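Local coordinates for gamma-glutamyl-gamma-aminobutyraldehyde dehydrogenase (Burkholderia cenocepacia, PDB 4LIH), which probably oxidises aldehydes, among them gamma-glutamyl-gamma-aminobutyraldehyde, to carboxylic acids with NAD(P)+ as a member of the aldehyde dehydrogenase family, at residues A[270-275]-A[490-495]. Residues are numbered along the deposited sequence; the frame is centred on the assembly and turned at random.
Sequences RAWLEL and LEKYTE
One face of the W272 indole is covered by the aliphatic part of K492, while the carboxylate of E495 sits at the edge of the R270 guanidinium. The contact joins strand 270-274, parallel neighbour of strand 246-250 in the aldehyde dehydrogenase fold, to the turn that leads into strand 494-502. K492 CB stands 3.5 Å from the centroid of the five-membered ring of W272, only 8° off its normal, a CH-pi contact, and CG lies 3.6 Å above the indole plane. Bends at chi3 (-52°) and chi4 then carry NZ away from the ring to the carbonyl oxygens of R483 and A489 of the same chain. K492 CB also lies over one face of the Y493 ring. E274, the predicted active-site residue, follows W272 by two positions on the same side of the strand. R270 approaches E495 side-on, the guanidinium and carboxylate planes turned 58° apart. Both ends have a partner on the second subunit: R270 NH2 donates to its G480 carbonyl oxygen, and R483 of that subunit forms a salt bridge with E495 OE2. R270 NE and NH2 converge in bent hydrogen bonds: NE on the syn lone pair of E495 OE1 at 2.8 Å, NH2 on the same E495 OE1 at 3.0 Å.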
loop_
_atom_site.group_PDB
_atom_site.type_symbol
_atom_site.label_atom_id
_atom_site.label_comp_id
_atom_site.label_asym_id
_atom_site.label_seq_id
_atom_site.Cartn_x
_atom_site.Cartn_y
_atom_site.Cartn_z
ATOM N N ARG A 270 18.845 -9.050 -15.279
ATOM C CA ARG A 270 17.468 -9.477 -15.024
ATOM C C ARG A 270 16.807 -9.763 -16.343
ATOM O O ARG A 270 16.929 -8.975 -17.266
ATOM C CB ARG A 270 16.655 -8.421 -14.274
ATOM C CG ARG A 270 16.895 -8.441 -12.773
ATOM C CD ARG A 270 18.340 -8.109 -12.474
ATOM N NE ARG A 270 18.577 -7.836 -11.057
ATOM C CZ ARG A 270 19.387 -8.509 -10.251
ATOM N NH1 ARG A 270 19.981 -9.631 -10.630
ATOM N NH2 ARG A 270 19.562 -8.076 -9.022
ATOM N N ALA A 271 16.054 -10.860 -16.420
ATOM C CA ALA A 271 15.423 -11.209 -17.685
ATOM C C ALA A 271 13.948 -11.394 -17.456
ATOM O O ALA A 271 13.543 -12.175 -16.581
ATOM C CB ALA A 271 16.022 -12.454 -18.302
ATOM N N TRP A 272 13.168 -10.709 -18.290
ATOM C CA TRP A 272 11.730 -10.626 -18.153
ATOM C C TRP A 272 11.043 -10.904 -19.484
ATOM O O TRP A 272 11.231 -10.155 -20.448
ATOM C CB TRP A 272 11.330 -9.234 -17.663
ATOM C CG TRP A 272 11.828 -8.890 -16.323
ATOM C CD1 TRP A 272 12.902 -8.094 -16.019
ATOM C CD2 TRP A 272 11.320 -9.374 -15.084
ATOM N NE1 TRP A 272 13.056 -8.030 -14.667
ATOM C CE2 TRP A 272 12.082 -8.790 -14.070
ATOM C CE3 TRP A 272 10.254 -10.236 -14.736
ATOM C CZ2 TRP A 272 11.856 -9.056 -12.722
ATOM C CZ3 TRP A 272 10.009 -10.492 -13.392
ATOM C CH2 TRP A 272 10.823 -9.905 -12.396
ATOM N N LEU A 273 10.222 -11.956 -19.523
ATOM C CA LEU A 273 9.659 -12.431 -20.781
ATOM C C LEU A 273 8.138 -12.373 -20.781
ATOM O O LEU A 273 7.498 -12.729 -19.814
ATOM C CB LEU A 273 10.071 -13.882 -21.082
ATOM C CG LEU A 273 11.535 -14.292 -20.909
ATOM C CD1 LEU A 273 11.636 -15.807 -21.115
ATOM C CD2 LEU A 273 12.479 -13.491 -21.822
ATOM N N GLU A 274 7.584 -11.984 -21.921
ATOM C CA GLU A 274 6.149 -12.062 -22.197
ATOM C C GLU A 274 6.109 -12.915 -23.466
ATOM O O GLU A 274 6.735 -12.578 -24.480
ATOM C CB GLU A 274 5.564 -10.656 -22.466
ATOM C CG GLU A 274 5.467 -9.698 -21.286
ATOM C CD GLU A 274 4.219 -9.849 -20.433
ATOM O OE1 GLU A 274 4.220 -9.368 -19.301
ATOM O OE2 GLU A 274 3.227 -10.433 -20.889
ATOM N N LEU A 275 5.437 -14.061 -23.401
ATOM C CA LEU A 275 5.546 -15.081 -24.449
ATOM C C LEU A 275 4.146 -15.367 -24.980
ATOM O O LEU A 275 3.250 -14.546 -24.765
ATOM C CB LEU A 275 6.248 -16.309 -23.892
ATOM C CG LEU A 275 7.613 -16.040 -23.234
ATOM C CD1 LEU A 275 8.169 -17.317 -22.587
ATOM C CD2 LEU A 275 8.571 -15.493 -24.289
ATOM N N LEU A 490 6.988 -1.763 -12.909
ATOM C CA LEU A 490 8.203 -1.046 -12.480
ATOM C C LEU A 490 9.204 -1.937 -11.732
ATOM O O LEU A 490 10.402 -1.645 -11.683
ATOM C CB LEU A 490 7.829 0.149 -11.596
ATOM C CG LEU A 490 6.990 1.190 -12.330
ATOM C CD1 LEU A 490 6.170 2.025 -11.370
ATOM C CD2 LEU A 490 7.868 2.071 -13.207
ATOM N N GLU A 491 8.722 -3.028 -11.166
ATOM C CA GLU A 491 9.580 -3.956 -10.425
ATOM C C GLU A 491 10.619 -4.579 -11.358
ATOM O O GLU A 491 11.733 -4.921 -10.937
ATOM C CB GLU A 491 8.742 -5.040 -9.721
ATOM C CG GLU A 491 7.446 -4.539 -9.039
ATOM C CD GLU A 491 6.540 -5.662 -8.480
ATOM O OE1 GLU A 491 6.875 -6.846 -8.630
ATOM O OE2 GLU A 491 5.465 -5.386 -7.886
ATOM N N LYS A 492 10.281 -4.693 -12.636
ATOM C CA LYS A 492 11.194 -5.291 -13.610
ATOM C C LYS A 492 12.401 -4.416 -13.907
ATOM O O LYS A 492 13.393 -4.912 -14.432
ATOM C CB LYS A 492 10.451 -5.588 -14.913
ATOM C CG LYS A 492 9.206 -6.423 -14.721
ATOM C CD LYS A 492 8.687 -6.969 -16.022
ATOM C CE LYS A 492 8.512 -5.884 -17.085
ATOM N NZ LYS A 492 7.688 -4.767 -16.588
ATOM N N TYR A 493 12.320 -3.131 -13.543
ATOM C CA TYR A 493 13.270 -2.091 -13.992
ATOM C C TYR A 493 13.895 -1.342 -12.813
ATOM O O TYR A 493 14.575 -0.288 -13.026
ATOM C CB TYR A 493 12.508 -1.102 -14.879
ATOM C CG TYR A 493 11.837 -1.744 -16.081
ATOM C CD1 TYR A 493 12.575 -2.498 -16.997
ATOM C CD2 TYR A 493 10.478 -1.617 -16.291
ATOM C CE1 TYR A 493 11.969 -3.092 -18.091
ATOM C CE2 TYR A 493 9.860 -2.251 -17.346
ATOM C CZ TYR A 493 10.606 -2.966 -18.261
ATOM O OH TYR A 493 10.013 -3.573 -19.325
ATOM N N THR A 494 13.604 -1.827 -11.585
ATOM C CA THR A 494 14.129 -1.271 -10.343
ATOM C C THR A 494 14.687 -2.380 -9.454
ATOM O O THR A 494 14.345 -3.550 -9.625
ATOM C CB THR A 494 13.044 -0.498 -9.530
ATOM O OG1 THR A 494 11.961 -1.365 -9.229
ATOM C CG2 THR A 494 12.482 0.638 -10.329
ATOM N N GLU A 495 15.527 -1.986 -8.496
ATOM C CA GLU A 495 15.938 -2.814 -7.385
ATOM C C GLU A 495 15.428 -2.220 -6.084
ATOM O O GLU A 495 15.344 -1.000 -5.927
ATOM C CB GLU A 495 17.446 -2.900 -7.287
ATOM C CG GLU A 495 18.114 -3.397 -8.551
ATOM C CD GLU A 495 18.062 -4.905 -8.689
ATOM O OE1 GLU A 495 18.564 -5.382 -9.741
ATOM O OE2 GLU A 495 17.561 -5.632 -7.762
#